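Local coordinates for protein endo-1,4-beta-xylanase C (Paenibacillus barcinonensis, PDB 4XUR) that hydrolyses internal beta-1,4-xylosidic linkages of xylan, this piece being a CBM22 module that binds xylan oligosaccharides and carries a calcium ion, at residues G23-W28 with R48-S53; L142-E147 with D167-T172; S40-N45 with G121-I126. All blocks are in the same frame, centred on the assembly; numbering follows the deposited sequence.

Contact 1: G23-W28 with R48-S53; sequences GNIGNW and RSLKTS. With CA (calcium ion), chain G.
Gly23 and Ile25 run beside Arg48 and Leu50 with CA atoms 7.1 Å apart for Gly23 and Arg48 and 8.0 Å for Ile25 and Leu50, and no hydrogen bond joins the two backbones. The setting is the beta-sandwich of a CBM22 carbohydrate-binding module, where the loop after strand 16-18 lies against strand 48-53. The loop reverses direction in a type II' beta turn from Ile25 to Trp28, closed by Trp28 N to Ile25 O at 3.1 Å, with Gly26 at the second position, where its phi of 64° suits a residue without a side chain. That turn brings Ile25 and Trp28 to the same leucine. With CG anti to the backbone N (chi1 -179°), Leu50 spreads its two methyls between them. CD1 of Leu50 meets Ile25 CD1 at 3.6 Å. The other methyl, Leu50 CD2, comes obliquely against the benzo part of the indole, nearest Trp28 CE3 at 3.7 Å. Phe20 meets the ring of Trp28 and also touches Leu50, while Val169 of strand 164-173 touches the indole too. At the other end the extended Arg48 side chain lays its guanidinium edge against glycine: NH1 of Arg48 is 3.4 Å from Gly23 CA, leaving little room beside that carbon. The same arginine faces the metal with its backbone instead, joining Asp19, Glu21, Ser46 and Asp167: Arg48 O binds the calcium ion at 2.3 Å.

Contact 2: L142-E147 with D167-T172; sequences LRMYAE and DDVQIT. With CA (calcium ion), chain G; XYP (beta-D-xylopyranose), chain D.
O2 of a xylopyranose unit of the bound xylotetraose is gripped twice: it accepts a hydrogen bond from Tyr145 OH at 3.0 Å and donates one to Glu147 OE1 at 2.5 Å. Hydroxyl O3 of this unit donates to Glu147 OE2 at 2.8 Å, so the carboxylate spans two sugar hydroxyls, while Ser96 also bonds OE2 and helps fix its rotation. This is the glycan site of a CBM22 beta-sandwich, in which strands 139-147 and 164-173 belong to different sheets packed face to face. Tyr145 and Glu147 reach the sugar; Met144, just before Tyr145, has its side chain on the opposite side of the strand, toward strand 164-173. Its CG sits between the backbone N and the carbonyl carbon (chi1 67°), which puts Met144 SD 3.6 Å from Val169 CG1; the bend at chi3 folds CE back onto the same methyl. Ile171 CD1 is a looser neighbour, 4.3 Å from Met144 SD. Ile78, Phe80 and Phe16 extend this apolar layer. Val169 follows Asp168 in a G1 beta bulge against strand 16-18. Just before it, Asp167 holds the calcium ion with both oxygens, while Asp168 OD1 accepts a hydrogen bond at 2.8 Å from water 1, itself a calcium ligand.

Contact 3: S40-N45 with G121-I126; sequences SGIGHN and GQWKKI
His44 and Gly43 pass over the indole of Trp123 with their backbone, and that overlap carries the contact. CA of His44 lies above the five-membered ring of Trp123, 4.0 Å from its centroid and only 14° off the ring normal, a CH-pi contact. Its amide nitrogen sits over the same ring system nearer the rim, with His44 N 3.6 Å from Trp123 CZ2. The imidazole swings away from its own backbone N (chi1 176°) and lands at the root of the tryptophan, where His44 ND1 is 3.6 Å from Trp123 CB. The two ring planes are inclined at 50°. Gly43 O approaches Trp123 NE1 to 3.2 Å, but the angle is too poor for a hydrogen bond. Ile42 arrives at the rim, its CG2 lying 4.2 Å from Trp123 CZ2 near the ring plane. In the fold, this pins the connection between strands 35-40 and 48-53 of the CBM22 beta-sandwich onto the residue that leads into strand 124-131, close to the calcium site. An alanine in place of Trp123 would probably leave the Gly43-His44 backbone without the surface it lies on and open a gap beside Ile42 CG2. Further out, Trp81 stacks on the His44 ring, and Met83, Tyr165 and Ser49 touch the indole. Polar bonds fix the loop itself: Ile42 O is bonded by Ser49 OG, and His44 O pairs with Ser46 OG. The amide that sits over the indole, His44 N, is hydrogen-bonded to Asp167 OD2, an oxygen that also binds calcium.

Overall arrangement
The three contacts lie in one CBM22 beta-sandwich, with centres about 12 Å (contacts 1 and 2), 13 Å (1 and 3) and 15 Å (2 and 3) apart. Strands 48-53, 124-131 and 164-173 belong to the same antiparallel sheet; strand 139-147 of contact 2 lies in the other. Along the chain, contacts 1 and 3 interlock with alternating segments, and both close before contact 2 opens. The calcium ion lies where they meet: Arg48 of contact 1 and Asp167 of contact 2 bind it, and the loop of contact 3 runs beside it. The metal thus ties loops to one sheet while Tyr145 and Glu147 of the other sheet help to hold the xylo-oligosaccharide.

Contact 1: G23-W28 with R48-S53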
ATOM      1  N   GLY A  23       3.250   7.750  15.913  1.00 18.89           N
ATOM      2  CA  GLY A  23       4.616   7.797  15.425  1.00 19.63           C
ATOM      3  C   GLY A  23       5.264   6.481  15.110  1.00 19.39           C
ATOM      4  O   GLY A  23       6.479   6.414  14.837  1.00 20.29           O
ATOM      5  N   ASN A  24       4.473   5.403  15.175  1.00 18.55           N
ATOM      6  CA  ASN A  24       5.073   4.060  15.120  1.00 17.70           C
ATOM      7  C   ASN A  24       4.977   3.488  13.746  1.00 15.86           C
ATOM      8  O   ASN A  24       3.913   3.488  13.149  1.00 16.26           O
ATOM      9  CB  ASN A  24       4.396   3.092  16.110  1.00 19.02           C
ATOM     10  CG  ASN A  24       4.605   3.495  17.561  1.00 21.15           C
ATOM     11  OD1 ASN A  24       5.660   4.024  17.932  1.00 20.90           O
ATOM     12  ND2 ASN A  24       3.589   3.263  18.374  1.00 22.55           N
ATOM     13  N   ILE A  25       6.094   2.933  13.264  1.00 15.52           N
ATOM     14  CA  ILE A  25       6.056   2.198  11.981  1.00 14.76           C
ATOM     15  C   ILE A  25       5.239   0.941  12.031  1.00 14.51           C
ATOM     16  O   ILE A  25       4.723   0.476  10.991  1.00 14.50           O
ATOM     17  CB  ILE A  25       7.505   1.857  11.537  1.00 15.20           C
ATOM     18  CG1 ILE A  25       7.530   1.414  10.078  1.00 15.89           C
ATOM     19  CG2 ILE A  25       8.063   0.793  12.439  1.00 15.88           C
ATOM     20  CD1 ILE A  25       7.032   2.443   9.114  1.00 15.04           C
ATOM     21  N   GLY A  26       5.125   0.317  13.215  1.00 15.61           N
ATOM     22  CA  GLY A  26       4.384  -0.935  13.323  1.00 14.83           C
ATOM     23  C   GLY A  26       5.032  -2.035  12.509  1.00 13.15           C
ATOM     24  O   GLY A  26       6.246  -2.192  12.523  1.00 13.65           O
ATOM     25  N   ASN A  27       4.210  -2.811  11.806  1.00 13.90           N
ATOM     26  CA  ASN A  27       4.681  -3.837  10.903  1.00 14.62           C
ATOM     27  C   ASN A  27       4.788  -3.412   9.460  1.00 13.36           C
ATOM     28  O   ASN A  27       5.004  -4.283   8.541  1.00 13.29           O
ATOM     29  CB  ASN A  27       3.761  -5.092  10.999  1.00 14.65           C
ATOM     30  CG  ASN A  27       3.773  -5.704  12.371  1.00 15.90           C
ATOM     31  OD1 ASN A  27       2.729  -5.920  12.948  1.00 19.06           O
ATOM     32  ND2 ASN A  27       4.967  -5.947  12.914  1.00 16.37           N
ATOM     33  N   TRP A  28       4.717  -2.099   9.198  1.00 11.85           N
ATOM     34  CA  TRP A  28       4.854  -1.633   7.845  1.00 11.19           C
ATOM     35  C   TRP A  28       6.327  -1.855   7.380  1.00 11.82           C
ATOM     36  O   TRP A  28       7.253  -1.640   8.164  1.00 10.90           O
ATOM     37  CB  TRP A  28       4.461  -0.180   7.737  1.00 10.66           C
ATOM     38  CG  TRP A  28       2.969   0.042   7.819  1.00 10.60           C
ATOM     39  CD1 TRP A  28       2.241   0.166   8.955  1.00 10.84           C
ATOM     40  CD2 TRP A  28       2.042   0.140   6.716  1.00 11.53           C
ATOM     41  NE1 TRP A  28       0.909   0.344   8.644  1.00 10.37           N
ATOM     42  CE2 TRP A  28       0.750   0.333   7.268  1.00 11.08           C
ATOM     43  CE3 TRP A  28       2.177   0.058   5.326  1.00 10.01           C
ATOM     44  CZ2 TRP A  28      -0.377   0.460   6.492  1.00 11.24           C
ATOM     45  CZ3 TRP A  28       1.069   0.209   4.544  1.00 10.82           C
ATOM     46  CH2 TRP A  28      -0.223   0.393   5.110  1.00  9.73           C
ATOM     47  N   ARG A  48       0.685  13.300  11.136  1.00 20.04           N
ATOM     48  CA  ARG A  48       1.621  12.225  10.827  1.00 20.19           C
ATOM     49  C   ARG A  48       1.096  11.296   9.735  1.00 17.84           C
ATOM     50  O   ARG A  48      -0.128  11.104   9.596  1.00 17.60           O
ATOM     51  CB  ARG A  48       1.971  11.430  12.085  1.00 22.09           C
ATOM     52  CG  ARG A  48       2.526  12.340  13.202  1.00 23.50           C
ATOM     53  CD  ARG A  48       3.314  11.639  14.248  1.00 25.26           C
ATOM     54  NE  ARG A  48       3.604  12.554  15.369  1.00 32.47           N
ATOM     55  CZ  ARG A  48       4.162  12.195  16.517  1.00 29.42           C
ATOM     56  NH1 ARG A  48       4.549  10.953  16.719  1.00 28.14           N
ATOM     57  NH2 ARG A  48       4.357  13.114  17.452  1.00 31.69           N
ATOM     58  N   SER A  49       2.042  10.743   8.980  1.00 16.12           N
ATOM     59  CA  SER A  49       1.699   9.831   7.858  1.00 15.59           C
ATOM     60  C   SER A  49       2.920   9.043   7.509  1.00 14.41           C
ATOM     61  O   SER A  49       3.968   9.220   8.072  1.00 14.50           O
ATOM     62  CB  SER A  49       1.157  10.655   6.698  1.00 15.74           C
ATOM     63  OG  SER A  49       2.150  11.514   6.160  1.00 15.09           O
ATOM     64  N   LEU A  50       2.798   8.106   6.543  1.00 12.78           N
ATOM     65  CA  LEU A  50       3.883   7.238   6.224  1.00 13.56           C
ATOM     66  C   LEU A  50       4.437   7.612   4.885  1.00 13.42           C
ATOM     67  O   LEU A  50       3.771   7.483   3.868  1.00 12.33           O
ATOM     68  CB  LEU A  50       3.365   5.778   6.170  1.00 12.56           C
ATOM     69  CG  LEU A  50       4.452   4.734   5.848  1.00 12.88           C
ATOM     70  CD1 LEU A  50       5.612   4.822   6.816  1.00 13.70           C
ATOM     71  CD2 LEU A  50       3.779   3.364   5.837  1.00 13.94           C
ATOM     72  N   LYS A  51       5.697   8.122   4.874  1.00 13.37           N
ATOM     73  CA  LYS A  51       6.379   8.501   3.683  1.00 14.17           C
ATOM     74  C   LYS A  51       7.234   7.379   3.170  1.00 13.13           C
ATOM     75  O   LYS A  51       8.008   6.819   3.933  1.00 12.71           O
ATOM     76  CB  LYS A  51       7.240   9.739   3.895  1.00 14.27           C
ATOM     77  CG  LYS A  51       7.851  10.299   2.584  1.00 16.24           C
ATOM     78  CD  LYS A  51       8.796  11.506   2.827  1.00 15.09           C
ATOM     79  CE  LYS A  51       9.116  12.168   1.460  1.00 15.97           C
ATOM     80  NZ  LYS A  51       9.506  13.596   1.555  1.00 18.58           N
ATOM     81  N   THR A  52       7.096   7.063   1.893  1.00 12.36           N
ATOM     82  CA  THR A  52       8.017   6.135   1.229  1.00 13.27           C
ATOM     83  C   THR A  52       8.855   6.955   0.230  1.00 13.56           C
ATOM     84  O   THR A  52       8.331   7.676  -0.601  1.00 14.13           O
ATOM     85  CB  THR A  52       7.263   4.996   0.464  1.00 12.64           C
ATOM     86  OG1 THR A  52       6.397   4.332   1.385  1.00 13.31           O
ATOM     87  CG2 THR A  52       8.257   4.057  -0.168  1.00 12.31           C
ATOM     88  N   SER A  53      10.160   6.754   0.284  1.00 14.74           N
ATOM     89  CA  SER A  53      11.126   7.490  -0.543  1.00 14.92           C
ATOM     90  C   SER A  53      12.251   6.594  -0.921  1.00 14.84           C
ATOM     91  O   SER A  53      12.313   5.430  -0.491  1.00 14.54           O
ATOM     92  CB  SER A  53      11.668   8.723   0.242  1.00 15.74           C
ATOM     93  OG  SER A  53      12.425   8.298   1.353  1.00 14.60           O
TER
HETATM   94 CA    CA G1005      -2.289  10.488  10.142  1.00 16.43          CA
HETATM   95  O   HOH W   1      -4.459  10.439  10.511  1.00 16.82           O

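Contact 2: L142-E147 with D167-T172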
ATOM      1  N   LEU A 142      -1.213 -12.335   3.107  1.00  7.61           N
ATOM      2  CA  LEU A 142      -1.951 -11.432   2.276  1.00  8.30           C
ATOM      3  C   LEU A 142      -1.634 -10.015   2.768  1.00  8.05           C
ATOM      4  O   LEU A 142      -2.105  -9.607   3.831  1.00  6.98           O
ATOM      5  CB  LEU A 142      -3.470 -11.709   2.389  1.00  8.08           C
ATOM      6  CG  LEU A 142      -4.454 -10.950   1.457  1.00  8.30           C
ATOM      7  CD1 LEU A 142      -5.734 -11.778   1.190  1.00  8.42           C
ATOM      8  CD2 LEU A 142      -4.845  -9.607   1.985  1.00  9.18           C
ATOM      9  N   ARG A 143      -0.878  -9.286   1.973  1.00  7.67           N
ATOM     10  CA  ARG A 143      -0.327  -7.997   2.423  1.00  7.77           C
ATOM     11  C   ARG A 143      -0.798  -6.939   1.491  1.00  7.99           C
ATOM     12  O   ARG A 143      -0.694  -7.056   0.251  1.00  7.05           O
ATOM     13  CB  ARG A 143       1.201  -8.067   2.429  1.00  7.45           C
ATOM     14  CG  ARG A 143       1.793  -9.222   3.190  1.00  8.24           C
ATOM     15  CD  ARG A 143       2.485 -10.231   2.301  1.00  8.11           C
ATOM     16  NE  ARG A 143       2.848 -11.490   3.018  1.00  9.08           N
ATOM     17  CZ  ARG A 143       3.708 -12.395   2.625  1.00  9.68           C
ATOM     18  NH1 ARG A 143       4.398 -12.309   1.497  1.00 10.26           N
ATOM     19  NH2 ARG A 143       3.929 -13.436   3.417  1.00 10.04           N
ATOM     20  N   MET A 144      -1.324  -5.885   2.070  1.00  8.27           N
ATOM     21  CA  MET A 144      -1.730  -4.740   1.265  1.00  8.83           C
ATOM     22  C   MET A 144      -0.527  -3.835   1.020  1.00  8.96           C
ATOM     23  O   MET A 144       0.308  -3.687   1.871  1.00  9.22           O
ATOM     24  CB  MET A 144      -2.848  -3.980   1.904  1.00 11.02           C
ATOM     25  CG  MET A 144      -2.498  -3.264   3.198  1.00 11.42           C
ATOM     26  SD  MET A 144      -3.929  -2.316   3.756  1.00 15.91           S
ATOM     27  CE  MET A 144      -4.032  -1.115   2.426  1.00 13.17           C
ATOM     28  N   TYR A 145      -0.442  -3.197  -0.157  1.00  8.51           N
ATOM     29  CA  TYR A 145       0.622  -2.252  -0.399  1.00  8.40           C
ATOM     30  C   TYR A 145       0.230  -1.205  -1.414  1.00  8.42           C
ATOM     31  O   TYR A 145      -0.775  -1.407  -2.139  1.00  8.13           O
ATOM     32  CB  TYR A 145       1.947  -2.950  -0.808  1.00  8.61           C
ATOM     33  CG  TYR A 145       1.995  -3.662  -2.125  1.00  8.50           C
ATOM     34  CD1 TYR A 145       1.557  -4.970  -2.212  1.00  8.25           C
ATOM     35  CD2 TYR A 145       2.589  -3.078  -3.261  1.00  8.38           C
ATOM     36  CE1 TYR A 145       1.637  -5.663  -3.403  1.00  8.58           C
ATOM     37  CE2 TYR A 145       2.673  -3.758  -4.471  1.00  8.37           C
ATOM     38  CZ  TYR A 145       2.224  -5.061  -4.522  1.00  8.69           C
ATOM     39  OH  TYR A 145       2.298  -5.795  -5.705  1.00  9.51           O
ATOM     40  N   ALA A 146       0.990  -0.103  -1.439  1.00  8.32           N
ATOM     41  CA  ALA A 146       0.790   0.909  -2.479  1.00  9.16           C
ATOM     42  C   ALA A 146       1.987   0.966  -3.374  1.00  9.74           C
ATOM     43  O   ALA A 146       3.102   0.749  -2.951  1.00  9.86           O
ATOM     44  CB  ALA A 146       0.571   2.306  -1.849  1.00  9.70           C
ATOM     45  N   GLU A 147       1.734   1.339  -4.643  1.00  9.76           N
ATOM     46  CA  GLU A 147       2.795   1.405  -5.647  1.00 10.31           C
ATOM     47  C   GLU A 147       2.336   2.273  -6.815  1.00 10.47           C
ATOM     48  O   GLU A 147       1.233   2.742  -6.856  1.00 10.19           O
ATOM     49  CB  GLU A 147       3.124   0.028  -6.161  1.00  9.88           C
ATOM     50  CG  GLU A 147       1.974  -0.664  -6.903  1.00 10.19           C
ATOM     51  CD  GLU A 147       2.344  -2.034  -7.382  1.00 10.64           C
ATOM     52  OE1 GLU A 147       3.568  -2.352  -7.569  1.00 10.38           O
ATOM     53  OE2 GLU A 147       1.401  -2.826  -7.599  1.00  9.81           O
ATOM     54  N   ASP A 167      -1.828   7.471   4.404  1.00 11.36           N
ATOM     55  CA  ASP A 167      -2.429   7.731   5.720  1.00 11.99           C
ATOM     56  C   ASP A 167      -3.841   7.144   5.801  1.00 11.75           C
ATOM     57  O   ASP A 167      -4.452   6.801   4.793  1.00 11.95           O
ATOM     58  CB  ASP A 167      -2.472   9.261   5.986  1.00 11.34           C
ATOM     59  CG  ASP A 167      -2.506   9.631   7.436  1.00 11.67           C
ATOM     60  OD1 ASP A 167      -2.325   8.778   8.355  1.00 10.05           O
ATOM     61  OD2 ASP A 167      -2.668  10.853   7.669  1.00 10.54           O
ATOM     62  N   ASP A 168      -4.347   7.005   7.024  1.00 13.11           N
ATOM     63  CA  ASP A 168      -5.748   6.618   7.282  1.00 13.51           C
ATOM     64  C   ASP A 168      -6.151   5.315   6.538  1.00 12.29           C
ATOM     65  O   ASP A 168      -7.175   5.273   5.827  1.00 12.43           O
ATOM     66  CB  ASP A 168      -6.711   7.772   6.969  1.00 14.34           C
ATOM     67  CG  ASP A 168      -6.626   8.907   8.002  1.00 14.45           C
ATOM     68  OD1 ASP A 168      -6.154   8.679   9.167  1.00 14.14           O
ATOM     69  OD2 ASP A 168      -7.004  10.052   7.639  1.00 15.53           O
ATOM     70  N   VAL A 169      -5.327   4.298   6.699  1.00 11.94           N
ATOM     71  CA  VAL A 169      -5.554   2.977   6.109  1.00 12.70           C
ATOM     72  C   VAL A 169      -6.573   2.281   7.002  1.00 13.79           C
ATOM     73  O   VAL A 169      -6.426   2.267   8.239  1.00 14.44           O
ATOM     74  CB  VAL A 169      -4.279   2.125   6.101  1.00 12.76           C
ATOM     75  CG1 VAL A 169      -4.587   0.795   5.458  1.00 11.76           C
ATOM     76  CG2 VAL A 169      -3.162   2.814   5.330  1.00 12.86           C
ATOM     77  N   GLN A 170      -7.620   1.749   6.392  1.00 14.33           N
ATOM     78  CA  GLN A 170      -8.665   1.100   7.125  1.00 13.73           C
ATOM     79  C   GLN A 170      -9.146  -0.119   6.380  1.00 13.71           C
ATOM     80  O   GLN A 170      -9.278  -0.104   5.161  1.00 12.98           O
ATOM     81  CB  GLN A 170      -9.796   2.091   7.358  1.00 15.07           C
ATOM     82  CG  GLN A 170     -10.896   1.594   8.280  1.00 17.31           C
ATOM     83  CD  GLN A 170     -11.843   2.734   8.711  1.00 19.28           C
ATOM     84  OE1 GLN A 170     -11.443   3.612   9.438  1.00 23.11           O
ATOM     85  NE2 GLN A 170     -13.098   2.701   8.242  1.00 22.10           N
ATOM     86  N   ILE A 171      -9.434  -1.208   7.129  1.00 12.11           N
ATOM     87  CA  ILE A 171     -10.135  -2.338   6.558  1.00 11.96           C
ATOM     88  C   ILE A 171     -11.428  -2.613   7.380  1.00 12.08           C
ATOM     89  O   ILE A 171     -11.388  -2.563   8.578  1.00 11.57           O
ATOM     90  CB  ILE A 171      -9.300  -3.632   6.614  1.00 12.49           C
ATOM     91  CG1 ILE A 171      -7.949  -3.416   5.881  1.00 12.32           C
ATOM     92  CG2 ILE A 171     -10.053  -4.770   6.006  1.00 11.41           C
ATOM     93  CD1 ILE A 171      -6.956  -4.583   5.879  1.00 13.24           C
ATOM     94  N   THR A 172     -12.529  -2.878   6.730  1.00 13.14           N
ATOM     95  CA  THR A 172     -13.761  -3.031   7.408  1.00 14.86           C
ATOM     96  C   THR A 172     -14.518  -4.224   6.887  1.00 14.40           C
ATOM     97  O   THR A 172     -14.355  -4.633   5.786  1.00 13.84           O
ATOM     98  CB  THR A 172     -14.596  -1.731   7.319  1.00 15.64           C
ATOM     99  OG1 THR A 172     -14.706  -1.358   5.960  1.00 16.68           O
ATOM    100  CG2 THR A 172     -13.912  -0.571   8.090  1.00 15.41           C
TER
HETATM  101 CA    CA G1005      -2.289  10.488  10.142  1.00 16.43          CA
HETATM  102  C1  XYP D   3       4.975  -6.789  -8.914  1.00 15.51           C
HETATM  103  C2  XYP D   3       4.139  -5.514  -9.026  1.00 15.36           C
HETATM  104  C3  XYP D   3       2.668  -5.816  -9.289  1.00 15.41           C
HETATM  105  C4  XYP D   3       2.545  -6.809 -10.468  1.00 16.28           C
HETATM  106  C5  XYP D   3       3.468  -8.017 -10.279  1.00 14.96           C
HETATM  107  O2  XYP D   3       4.208  -4.799  -7.800  1.00 13.13           O
HETATM  108  O3  XYP D   3       1.960  -4.642  -9.603  1.00 16.47           O
HETATM  109  O4  XYP D   3       1.166  -7.247 -10.504  1.00 16.45           O
HETATM  110  O5  XYP D   3       4.806  -7.587 -10.136  1.00 17.65           O
HETATM  111  O   HOH W   1      -4.459  10.439  10.511  1.00 16.82           O

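Contact 3: S40-N45 with G121-I126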
ATOM      1  N   SER A  40       6.363  13.752  10.681  1.00 20.37           N
ATOM      2  CA  SER A  40       5.363  14.625  11.231  1.00 20.24           C
ATOM      3  C   SER A  40       5.339  15.983  10.490  1.00 21.09           C
ATOM      4  O   SER A  40       6.335  16.412   9.916  1.00 22.45           O
ATOM      5  CB  SER A  40       5.588  14.810  12.754  1.00 19.90           C
ATOM      6  OG  SER A  40       6.650  15.735  12.975  1.00 22.70           O
ATOM      7  N   GLY A  41       4.194  16.630  10.526  1.00 19.85           N
ATOM      8  CA  GLY A  41       3.934  17.851   9.777  1.00 22.49           C
ATOM      9  C   GLY A  41       3.387  17.639   8.403  1.00 21.67           C
ATOM     10  O   GLY A  41       3.139  18.587   7.664  1.00 22.06           O
ATOM     11  N   ILE A  42       3.171  16.358   8.032  1.00 20.27           N
ATOM     12  CA  ILE A  42       2.548  15.990   6.749  1.00 19.11           C
ATOM     13  C   ILE A  42       1.591  14.831   7.087  1.00 17.42           C
ATOM     14  O   ILE A  42       2.022  13.816   7.658  1.00 17.08           O
ATOM     15  CB  ILE A  42       3.561  15.487   5.697  1.00 20.67           C
ATOM     16  CG1 ILE A  42       4.429  16.663   5.184  1.00 20.87           C
ATOM     17  CG2 ILE A  42       2.818  14.817   4.534  1.00 20.69           C
ATOM     18  CD1 ILE A  42       3.704  17.607   4.276  1.00 21.52           C
ATOM     19  N   GLY A  43       0.316  15.025   6.753  1.00 18.07           N
ATOM     20  CA  GLY A  43      -0.722  14.097   7.117  1.00 18.03           C
ATOM     21  C   GLY A  43      -2.051  14.367   6.434  1.00 17.99           C
ATOM     22  O   GLY A  43      -2.261  15.463   5.934  1.00 16.67           O
ATOM     23  N   HIS A  44      -2.942  13.363   6.372  1.00 17.08           N
ATOM     24  CA  HIS A  44      -4.294  13.576   5.886  1.00 19.51           C
ATOM     25  C   HIS A  44      -5.165  14.074   7.031  1.00 21.05           C
ATOM     26  O   HIS A  44      -5.478  13.331   7.958  1.00 20.31           O
ATOM     27  CB  HIS A  44      -4.949  12.285   5.281  1.00 18.38           C
ATOM     28  CG  HIS A  44      -6.376  12.468   4.872  1.00 20.03           C
ATOM     29  ND1 HIS A  44      -6.811  13.411   3.937  1.00 20.18           N
ATOM     30  CD2 HIS A  44      -7.485  11.803   5.276  1.00 18.51           C
ATOM     31  CE1 HIS A  44      -8.128  13.291   3.786  1.00 19.31           C
ATOM     32  NE2 HIS A  44      -8.556  12.340   4.605  1.00 21.38           N
ATOM     33  N   ASN A  45      -5.448  15.372   7.018  1.00 21.69           N
ATOM     34  CA  ASN A  45      -6.163  16.020   8.118  1.00 23.54           C
ATOM     35  C   ASN A  45      -5.553  15.663   9.498  1.00 23.18           C
ATOM     36  O   ASN A  45      -6.263  15.421  10.483  1.00 22.47           O
ATOM     37  CB  ASN A  45      -7.649  15.652   8.093  1.00 24.79           C
ATOM     38  CG  ASN A  45      -8.412  16.171   6.869  1.00 26.13           C
ATOM     39  OD1 ASN A  45      -9.295  15.493   6.360  1.00 30.10           O
ATOM     40  ND2 ASN A  45      -8.116  17.367   6.423  1.00 27.01           N
ATOM     41  N   GLY A 121       0.238  17.259  -4.760  1.00 21.85           N
ATOM     42  CA  GLY A 121      -0.123  17.936  -3.507  1.00 20.94           C
ATOM     43  C   GLY A 121      -1.481  17.698  -2.844  1.00 21.41           C
ATOM     44  O   GLY A 121      -1.696  18.165  -1.736  1.00 20.75           O
ATOM     45  N   GLN A 122      -2.418  17.033  -3.514  1.00 20.31           N
ATOM     46  CA  GLN A 122      -3.700  16.764  -2.940  1.00 19.78           C
ATOM     47  C   GLN A 122      -3.900  15.287  -2.490  1.00 18.65           C
ATOM     48  O   GLN A 122      -3.533  14.361  -3.200  1.00 18.05           O
ATOM     49  CB  GLN A 122      -4.858  17.170  -3.847  1.00 20.13           C
ATOM     50  CG  GLN A 122      -5.122  16.291  -5.012  1.00 21.23           C
ATOM     51  CD  GLN A 122      -6.563  16.430  -5.545  1.00 22.96           C
ATOM     52  OE1 GLN A 122      -7.354  17.311  -5.084  1.00 23.60           O
ATOM     53  NE2 GLN A 122      -6.916  15.620  -6.498  1.00 23.33           N
ATOM     54  N   TRP A 123      -4.425  15.140  -1.285  1.00 16.84           N
ATOM     55  CA  TRP A 123      -4.833  13.840  -0.702  1.00 16.71           C
ATOM     56  C   TRP A 123      -6.059  13.263  -1.357  1.00 16.81           C
ATOM     57  O   TRP A 123      -7.090  13.975  -1.591  1.00 17.44           O
ATOM     58  CB  TRP A 123      -5.097  13.975   0.776  1.00 15.02           C
ATOM     59  CG  TRP A 123      -3.858  14.240   1.589  1.00 14.55           C
ATOM     60  CD1 TRP A 123      -3.406  15.403   2.001  1.00 13.75           C
ATOM     61  CD2 TRP A 123      -2.967  13.243   2.113  1.00 13.59           C
ATOM     62  NE1 TRP A 123      -2.252  15.266   2.726  1.00 13.84           N
ATOM     63  CE2 TRP A 123      -1.950  13.929   2.820  1.00 13.63           C
ATOM     64  CE3 TRP A 123      -2.896  11.856   2.018  1.00 13.96           C
ATOM     65  CZ2 TRP A 123      -0.905  13.286   3.438  1.00 13.73           C
ATOM     66  CZ3 TRP A 123      -1.824  11.204   2.602  1.00 12.54           C
ATOM     67  CH2 TRP A 123      -0.866  11.874   3.323  1.00 13.71           C
ATOM     68  N   LYS A 124      -5.991  11.950  -1.701  1.00 16.10           N
ATOM     69  CA  LYS A 124      -7.148  11.297  -2.273  1.00 16.89           C
ATOM     70  C   LYS A 124      -7.242   9.846  -1.789  1.00 16.23           C
ATOM     71  O   LYS A 124      -6.218   9.222  -1.522  1.00 15.13           O
ATOM     72  CB  LYS A 124      -7.020  11.363  -3.763  1.00 17.99           C
ATOM     73  CG  LYS A 124      -8.311  11.143  -4.520  1.00 20.93           C
ATOM     74  CD  LYS A 124      -8.140  11.727  -5.915  1.00 22.21           C
ATOM     75  CE  LYS A 124      -9.077  11.053  -6.919  1.00 23.28           C
ATOM     76  NZ  LYS A 124      -8.698  11.482  -8.299  1.00 23.62           N
ATOM     77  N   LYS A 125      -8.447   9.363  -1.734  1.00 13.98           N
ATOM     78  CA  LYS A 125      -8.753   8.006  -1.225  1.00 14.68           C
ATOM     79  C   LYS A 125      -8.637   6.949  -2.346  1.00 13.57           C
ATOM     80  O   LYS A 125      -9.022   7.189  -3.498  1.00 14.26           O
ATOM     81  CB  LYS A 125     -10.139   7.994  -0.643  1.00 15.73           C
ATOM     82  CG  LYS A 125     -10.428   6.742   0.184  1.00 16.72           C
ATOM     83  CD  LYS A 125     -11.860   6.806   0.751  1.00 17.78           C
ATOM     84  CE  LYS A 125     -12.049   6.156   2.084  1.00 18.52           C
ATOM     85  NZ  LYS A 125     -13.499   6.200   2.469  1.00 19.15           N
ATOM     86  N   ILE A 126      -8.022   5.816  -2.013  1.00 11.92           N
ATOM     87  CA  ILE A 126      -8.032   4.617  -2.859  1.00 12.11           C
ATOM     88  C   ILE A 126      -8.827   3.541  -2.092  1.00 12.34           C
ATOM     89  O   ILE A 126      -8.521   3.301  -0.945  1.00 13.51           O
ATOM     90  CB  ILE A 126      -6.595   4.134  -3.125  1.00 12.11           C
ATOM     91  CG1 ILE A 126      -5.803   5.160  -3.951  1.00 13.54           C
ATOM     92  CG2 ILE A 126      -6.602   2.759  -3.780  1.00 12.56           C
ATOM     93  CD1 ILE A 126      -5.245   6.276  -3.155  1.00 13.94           C
TER